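Local coordinates for protection of telomeres protein 1 (PDB 7CUI) that binds single-stranded telomeric DNA to protect the 3'-end overhang and regulates telomerase and telomere length, seen here in its C-terminal portion, at residues A[140-143]-A[144-148]; A[148-151]-A[152-156]; A[129-132]-A[133-136]. One frame throughout, in Å; residues are numbered along the deposited sequence.

Overall arrangement
The three contacts follow one another along the connection between strands 93-99 and 163-171 of an OB-like barrel. Interaction 3 comes first, at the end of helix 121-135, with its centre about 11 Å from that of the chain. Interactions 1 and 2 lie farther out, about 19 and 18 Å from it. Their centres are only about 6 Å apart; they share Lys-148, Ile-142 packs on Ala-155, and His-145 ND1 lies 2.7 Å from Glu-150 OE2, a probable hydrogen bond. Interaction 3 is centred about 16 Å from interaction 1 and brushes it where Phe-132 meets Glu-140. A sulfate, probably from the crystallisation liquor, is hydrogen-bonded by Arg-141 of interaction 1 and lies about 6 Å from the Glu-150 side chain.

Interaction 1 (A[140-143]-A[144-148]). With SO4 (sulfate ion), chain E.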
loop_
_atom_site.group_PDB
_atom_site.type_symbol
_atom_site.label_atom_id
_atom_site.label_comp_id
_atom_site.label_asym_id
_atom_site.label_seq_id
_atom_site.Cartn_x
_atom_site.Cartn_y
_atom_site.Cartn_z
ATOM N N GLU A 140 14.518 -7.510 0.442
ATOM C CA GLU A 140 15.758 -8.247 0.265
ATOM C C GLU A 140 15.453 -9.735 0.143
ATOM O O GLU A 140 16.014 -10.425 -0.707
ATOM C CB GLU A 140 16.668 -8.055 1.475
ATOM C CG GLU A 140 17.487 -6.785 1.420
ATOM C CD GLU A 140 18.262 -6.432 2.680
ATOM O OE1 GLU A 140 18.372 -7.297 3.593
ATOM O OE2 GLU A 140 18.763 -5.286 2.756
ATOM N N ARG A 141 14.554 -10.203 1.014
ATOM C CA ARG A 141 14.216 -11.612 1.115
ATOM C C ARG A 141 13.338 -12.009 -0.066
ATOM O O ARG A 141 13.478 -13.104 -0.608
ATOM C CB ARG A 141 13.521 -11.903 2.449
ATOM C CG ARG A 141 14.465 -12.152 3.629
ATOM C CD ARG A 141 15.801 -12.836 3.412
ATOM N NE ARG A 141 15.763 -14.297 3.298
ATOM C CZ ARG A 141 16.813 -15.094 3.025
ATOM N NH1 ARG A 141 16.662 -16.441 3.051
ATOM N NH2 ARG A 141 17.996 -14.558 2.770
ATOM N N ILE A 142 12.428 -11.110 -0.455
ATOM C CA ILE A 142 11.563 -11.375 -1.591
ATOM C C ILE A 142 12.424 -11.536 -2.844
ATOM O O ILE A 142 12.220 -12.477 -3.611
ATOM C CB ILE A 142 10.465 -10.301 -1.734
ATOM C CG1 ILE A 142 9.313 -10.560 -0.758
ATOM C CG2 ILE A 142 9.975 -10.210 -3.174
ATOM C CD1 ILE A 142 8.235 -9.507 -0.762
ATOM N N GLN A 143 13.409 -10.644 -3.022
ATOM C CA GLN A 143 14.307 -10.738 -4.164
ATOM C C GLN A 143 15.202 -11.971 -4.049
ATOM O O GLN A 143 15.555 -12.586 -5.056
ATOM C CB GLN A 143 15.156 -9.474 -4.298
ATOM C CG GLN A 143 14.354 -8.244 -4.699
ATOM C CD GLN A 143 13.462 -8.474 -5.896
ATOM O OE1 GLN A 143 12.346 -7.967 -5.958
ATOM N NE2 GLN A 143 13.947 -9.227 -6.872
ATOM N N HIS A 144 15.571 -12.319 -2.812
ATOM C CA HIS A 144 16.381 -13.497 -2.561
ATOM C C HIS A 144 15.657 -14.735 -3.083
ATOM O O HIS A 144 16.271 -15.591 -3.717
ATOM C CB HIS A 144 16.727 -13.615 -1.071
ATOM C CG HIS A 144 17.292 -14.950 -0.717
ATOM N ND1 HIS A 144 18.633 -15.257 -0.885
ATOM C CD2 HIS A 144 16.700 -16.077 -0.260
ATOM C CE1 HIS A 144 18.843 -16.508 -0.529
ATOM N NE2 HIS A 144 17.673 -17.035 -0.143
ATOM N N HIS A 145 14.349 -14.821 -2.817
ATOM C CA HIS A 145 13.588 -16.007 -3.185
ATOM C C HIS A 145 13.368 -16.071 -4.696
ATOM O O HIS A 145 13.449 -17.146 -5.295
ATOM C CB HIS A 145 12.286 -16.104 -2.384
ATOM C CG HIS A 145 12.501 -16.484 -0.957
ATOM N ND1 HIS A 145 13.049 -17.701 -0.587
ATOM C CD2 HIS A 145 12.248 -15.821 0.194
ATOM C CE1 HIS A 145 13.120 -17.769 0.728
ATOM N NE2 HIS A 145 12.633 -16.627 1.231
ATOM N N ILE A 146 13.100 -14.910 -5.304
ATOM C CA ILE A 146 12.885 -14.849 -6.739
ATOM C C ILE A 146 14.120 -15.388 -7.469
ATOM O O ILE A 146 13.987 -16.183 -8.392
ATOM C CB ILE A 146 12.462 -13.431 -7.180
ATOM C CG1 ILE A 146 11.067 -13.093 -6.644
ATOM C CG2 ILE A 146 12.549 -13.276 -8.696
ATOM C CD1 ILE A 146 10.716 -11.623 -6.661
ATOM N N SER A 147 15.317 -15.001 -7.016
ATOM C CA SER A 147 16.558 -15.416 -7.654
ATOM C C SER A 147 16.834 -16.906 -7.442
ATOM O O SER A 147 17.537 -17.521 -8.247
ATOM C CB SER A 147 17.724 -14.578 -7.191
ATOM O OG SER A 147 17.683 -13.276 -7.765
ATOM N N LYS A 148 16.279 -17.463 -6.353
ATOM C CA LYS A 148 16.466 -18.860 -5.989
ATOM C C LYS A 148 15.394 -19.736 -6.641
ATOM O O LYS A 148 15.492 -20.962 -6.609
ATOM C CB LYS A 148 16.487 -19.001 -4.464
ATOM C CG LYS A 148 17.097 -20.295 -3.939
ATOM C CD LYS A 148 17.392 -20.264 -2.466
ATOM C CE LYS A 148 17.836 -21.609 -1.935
ATOM N NZ LYS A 148 18.432 -21.496 -0.582
HETATM S S SO4 E . 18.206 -19.256 3.696
HETATM O O1 SO4 E . 17.329 -19.777 2.682
HETATM O O2 SO4 E . 19.180 -18.391 3.082
HETATM O O3 SO4 E . 17.437 -18.512 4.661
HETATM O O4 SO4 E . 18.875 -20.342 4.357
#
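Arg-141 lays its guanidinium flat on the imidazole of His-144, one turn further along helix 138-148. The group centres are 3.8 Å apart and the planes differ by 18°, a stack with NH2 of Arg-141 above the middle of the ring and CZ of Arg-141 3.4 Å from CD2 of His-144. The two side chains run alongside each other, ends in the same direction. The His-144 ring has CG anti to its own backbone N (chi1 167°), while the arginine chain bends at both chi2 and chi3, which folds its flat end back over that ring. From there NH1 of Arg-141 donates a fairly straight hydrogen bond to O2 of the sulfate (3.2 Å, 162°) and also approaches sulfate O3 at 2.7 Å. NE of Arg-141 makes a salt bridge with Asp-158. His-145 shares that carboxylate through NE2, which ties helix 138-148 to the short helix 155-158, and hydrogen-bonds Glu-150 through ND1. Beneath the side chains run helical bonds such as His-145 N to Arg-141 O at 2.9 Å, and elsewhere on the helix CG2 of Ile-142 touches CD1 of Ile-146 at 3.8 Å. With a carboxylate at each ring nitrogen, His-145 may well be doubly protonated and positively charged. The cationic guanidinium is probably balanced by Asp-158 and, in this crystal, by the sulfate, while its stack on His-144 is likely to limit how far the arginine head can turn.

Interaction 2 (A[148-151]-A[152-156])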
loop_
_atom_site.group_PDB
_atom_site.type_symbol
_atom_site.label_atom_id
_atom_site.label_comp_id
_atom_site.label_asym_id
_atom_site.label_seq_id
_atom_site.Cartn_x
_atom_site.Cartn_y
_atom_site.Cartn_z
ATOM N N LYS A 148 16.279 -17.463 -6.353
ATOM C CA LYS A 148 16.466 -18.860 -5.989
ATOM C C LYS A 148 15.394 -19.736 -6.641
ATOM O O LYS A 148 15.492 -20.962 -6.609
ATOM C CB LYS A 148 16.487 -19.001 -4.464
ATOM C CG LYS A 148 17.097 -20.295 -3.939
ATOM C CD LYS A 148 17.392 -20.264 -2.466
ATOM C CE LYS A 148 17.836 -21.609 -1.935
ATOM N NZ LYS A 148 18.432 -21.496 -0.582
ATOM N N GLY A 149 14.377 -19.104 -7.239
ATOM C CA GLY A 149 13.320 -19.808 -7.942
ATOM C C GLY A 149 12.215 -20.268 -6.999
ATOM O O GLY A 149 11.544 -21.259 -7.272
ATOM N N GLU A 150 12.035 -19.526 -5.900
ATOM C CA GLU A 150 11.090 -19.868 -4.849
ATOM C C GLU A 150 10.033 -18.774 -4.756
ATOM O O GLU A 150 10.208 -17.693 -5.314
ATOM C CB GLU A 150 11.820 -19.994 -3.515
ATOM C CG GLU A 150 12.888 -21.068 -3.516
ATOM C CD GLU A 150 13.740 -21.104 -2.260
ATOM O OE1 GLU A 150 14.447 -22.109 -2.062
ATOM O OE2 GLU A 150 13.697 -20.130 -1.482
ATOM N N SER A 151 8.944 -19.065 -4.039
ATOM C CA SER A 151 7.821 -18.149 -3.944
ATOM C C SER A 151 8.189 -16.947 -3.079
ATOM O O SER A 151 8.754 -17.106 -2.001
ATOM C CB SER A 151 6.598 -18.837 -3.420
ATOM O OG SER A 151 5.510 -17.929 -3.381
ATOM N N PRO A 152 7.914 -15.708 -3.548
ATOM C CA PRO A 152 8.046 -14.512 -2.711
ATOM C C PRO A 152 7.309 -14.515 -1.367
ATOM O O PRO A 152 7.654 -13.731 -0.486
ATOM C CB PRO A 152 7.505 -13.397 -3.617
ATOM C CG PRO A 152 7.790 -13.897 -5.015
ATOM C CD PRO A 152 7.562 -15.391 -4.941
ATOM N N THR A 153 6.306 -15.389 -1.202
ATOM C CA THR A 153 5.492 -15.393 0.009
ATOM C C THR A 153 6.251 -16.035 1.171
ATOM O O THR A 153 5.869 -15.898 2.332
ATOM C CB THR A 153 4.117 -16.035 -0.224
ATOM O OG1 THR A 153 4.318 -17.253 -0.938
ATOM C CG2 THR A 153 3.177 -15.143 -1.006
ATOM N N LEU A 154 7.342 -16.728 0.838
ATOM C CA LEU A 154 8.209 -17.349 1.824
ATOM C C LEU A 154 8.922 -16.268 2.641
ATOM O O LEU A 154 9.286 -16.493 3.794
ATOM C CB LEU A 154 9.207 -18.247 1.081
ATOM C CG LEU A 154 9.247 -19.714 1.508
ATOM C CD1 LEU A 154 7.885 -20.380 1.335
ATOM C CD2 LEU A 154 10.305 -20.469 0.712
ATOM N N ALA A 155 9.090 -15.082 2.046
ATOM C CA ALA A 155 9.875 -14.009 2.635
ATOM C C ALA A 155 9.287 -13.546 3.968
ATOM O O ALA A 155 10.034 -13.274 4.905
ATOM C CB ALA A 155 9.983 -12.867 1.666
ATOM N N ALA A 156 7.951 -13.454 4.041
ATOM C CA ALA A 156 7.258 -12.907 5.201
ATOM C C ALA A 156 7.654 -13.627 6.491
ATOM O O ALA A 156 7.713 -13.005 7.550
ATOM C CB ALA A 156 5.762 -12.959 5.001
#
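Ser-151 and Thr-153 meet through their hydroxyls, OG of Ser-151 lying 2.8 Å from OG1 of Thr-153 in a hydrogen bond that either could donate. Ser-151 turns OG away from its backbone N (chi1 -178°), and Thr-153 sets OG1 between its own N and carbonyl carbon (chi1 47°), which brings the two oxygens together. This is the compact part. Leu-154 N donates to Ser-151 O at 3.2 Å, the bond being straight at the hydrogen (161°) although the donor stands well above the carbonyl plane. Pro-152 fills the corner, its ring resting on Ile-146 of the preceding helix and on Lys-63 of strand 49-73. The other side is much slacker: Glu-150 and Leu-154 pass at an angle, with OE2 of Glu-150 no nearer than 4.1 Å to CD2 of Leu-154, and that carboxylate is engaged by His-145 instead. Leu-154 itself is exposed. Taken along the chain, Gly-149 with its positive phi ends helix 138-148 in a Schellman motif, and residues 151-154 then form a type I beta turn, with proline in its second position, that leads into the short helix 155-158.

Interaction 3 (A[129-132]-A[133-136]); sequences ERLF and LIWG
Leu-131 rests against one face of the Trp-135 indole. Its CB stands 4.0 Å from the centroid of the six-membered ring, 28° off the normal, in a CH-pi contact. From CG the chain forks: CD1 reaches the ring's far end, 3.5 Å from CH2 of Trp-135, while CD2 runs alongside Ile-134 and meets its CD1 at 3.9 Å. Trp-135 places CG between its own N and carbonyl carbon (chi1 65°), which swings the indole back toward Leu-131, and Leu-131 O lies over the same ring system. That oxygen takes two hydrogen bonds, from Ile-134 N at 3.0 Å and from Trp-135 N at 3.1 Å. All this is the C-terminal end of helix 121-135, which occupies the place of the helix between the third and fourth strands of an OB fold; here it packs on strands 49-73, 77-87 and 190-198, with Trp-135 stacked on Phe-60. If Trp-135 were a serine, Leu-131 CB and CD1 would probably lose the flat surface they lie on and Phe-60 its stacking mate, opening a gap between the helix end and strand 49-73. Gly-136, the first residue to leave the helix, has positive phi and donates its N to Phe-132 O at 2.8 Å. CA of Gly-136 makes a CH-pi contact almost squarely over the Phe-132 ring, 4.1 Å from the centroid and 3° off the normal.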
loop_
_atom_site.group_PDB
_atom_site.type_symbol
_atom_site.label_atom_id
_atom_site.label_comp_id
_atom_site.label_asym_id
_atom_site.label_seq_id
_atom_site.Cartn_x
_atom_site.Cartn_y
_atom_site.Cartn_z
ATOM N N GLU A 129 15.751 2.508 0.582
ATOM C CA GLU A 129 16.223 2.862 1.911
ATOM C C GLU A 129 15.080 3.437 2.740
ATOM O O GLU A 129 15.003 3.190 3.940
ATOM C CB GLU A 129 17.425 3.805 1.838
ATOM C CG GLU A 129 18.723 3.087 1.497
ATOM C CD GLU A 129 19.911 3.996 1.215
ATOM O OE1 GLU A 129 21.051 3.477 1.159
ATOM O OE2 GLU A 129 19.697 5.222 1.049
ATOM N N ARG A 130 14.179 4.169 2.078
ATOM C CA ARG A 130 13.045 4.767 2.759
ATOM C C ARG A 130 12.032 3.688 3.140
ATOM O O ARG A 130 11.552 3.661 4.271
ATOM C CB ARG A 130 12.408 5.857 1.894
ATOM C CG ARG A 130 11.578 6.850 2.692
ATOM C CD ARG A 130 12.226 8.216 2.729
ATOM N NE ARG A 130 11.485 9.158 3.558
ATOM C CZ ARG A 130 11.870 9.553 4.762
ATOM N NH1 ARG A 130 12.992 9.087 5.284
ATOM N NH2 ARG A 130 11.135 10.417 5.438
ATOM N N LEU A 131 11.732 2.791 2.193
ATOM C CA LEU A 131 10.754 1.735 2.403
ATOM C C LEU A 131 11.300 0.689 3.377
ATOM O O LEU A 131 10.538 -0.080 3.956
ATOM C CB LEU A 131 10.374 1.130 1.046
ATOM C CG LEU A 131 9.559 2.042 0.121
ATOM C CD1 LEU A 131 9.189 1.322 -1.167
ATOM C CD2 LEU A 131 8.294 2.538 0.808
ATOM N N PHE A 132 12.622 0.682 3.579
ATOM C CA PHE A 132 13.232 -0.191 4.566
ATOM C C PHE A 132 12.617 0.072 5.941
ATOM O O PHE A 132 12.476 -0.851 6.742
ATOM C CB PHE A 132 14.755 -0.032 4.565
ATOM C CG PHE A 132 15.489 -1.119 5.312
ATOM C CD1 PHE A 132 15.870 -2.288 4.662
ATOM C CD2 PHE A 132 15.804 -0.978 6.660
ATOM C CE1 PHE A 132 16.547 -3.291 5.346
ATOM C CE2 PHE A 132 16.482 -1.980 7.342
ATOM C CZ PHE A 132 16.838 -3.140 6.690
ATOM N N LEU A 133 12.209 1.326 6.178
ATOM C CA LEU A 133 11.711 1.757 7.473
ATOM C C LEU A 133 10.305 1.215 7.751
ATOM O O LEU A 133 9.857 1.262 8.897
ATOM C CB LEU A 133 11.769 3.286 7.565
ATOM C CG LEU A 133 13.146 3.922 7.347
ATOM C CD1 LEU A 133 13.061 5.449 7.315
ATOM C CD2 LEU A 133 14.155 3.458 8.393
ATOM N N ILE A 134 9.621 0.683 6.724
ATOM C CA ILE A 134 8.279 0.140 6.923
ATOM C C ILE A 134 8.240 -1.380 6.761
ATOM O O ILE A 134 7.334 -2.014 7.299
ATOM C CB ILE A 134 7.198 0.823 6.052
ATOM C CG1 ILE A 134 7.440 0.620 4.554
ATOM C CG2 ILE A 134 7.043 2.289 6.410
ATOM C CD1 ILE A 134 6.225 0.894 3.692
ATOM N N TRP A 135 9.185 -1.970 6.013
ATOM C CA TRP A 135 9.124 -3.409 5.787
ATOM C C TRP A 135 10.451 -4.128 6.066
ATOM O O TRP A 135 10.595 -5.302 5.719
ATOM C CB TRP A 135 8.569 -3.734 4.390
ATOM C CG TRP A 135 9.417 -3.298 3.229
ATOM C CD1 TRP A 135 10.780 -3.202 3.174
ATOM C CD2 TRP A 135 8.940 -2.930 1.919
ATOM N NE1 TRP A 135 11.176 -2.793 1.928
ATOM C CE2 TRP A 135 10.071 -2.608 1.138
ATOM C CE3 TRP A 135 7.672 -2.838 1.334
ATOM C CZ2 TRP A 135 9.967 -2.199 -0.195
ATOM C CZ3 TRP A 135 7.566 -2.423 0.023
ATOM C CH2 TRP A 135 8.701 -2.120 -0.734
ATOM N N GLY A 136 11.420 -3.435 6.678
ATOM C CA GLY A 136 12.685 -4.055 7.051
ATOM C C GLY A 136 13.322 -4.830 5.899
ATOM O O GLY A 136 13.483 -4.293 4.791
#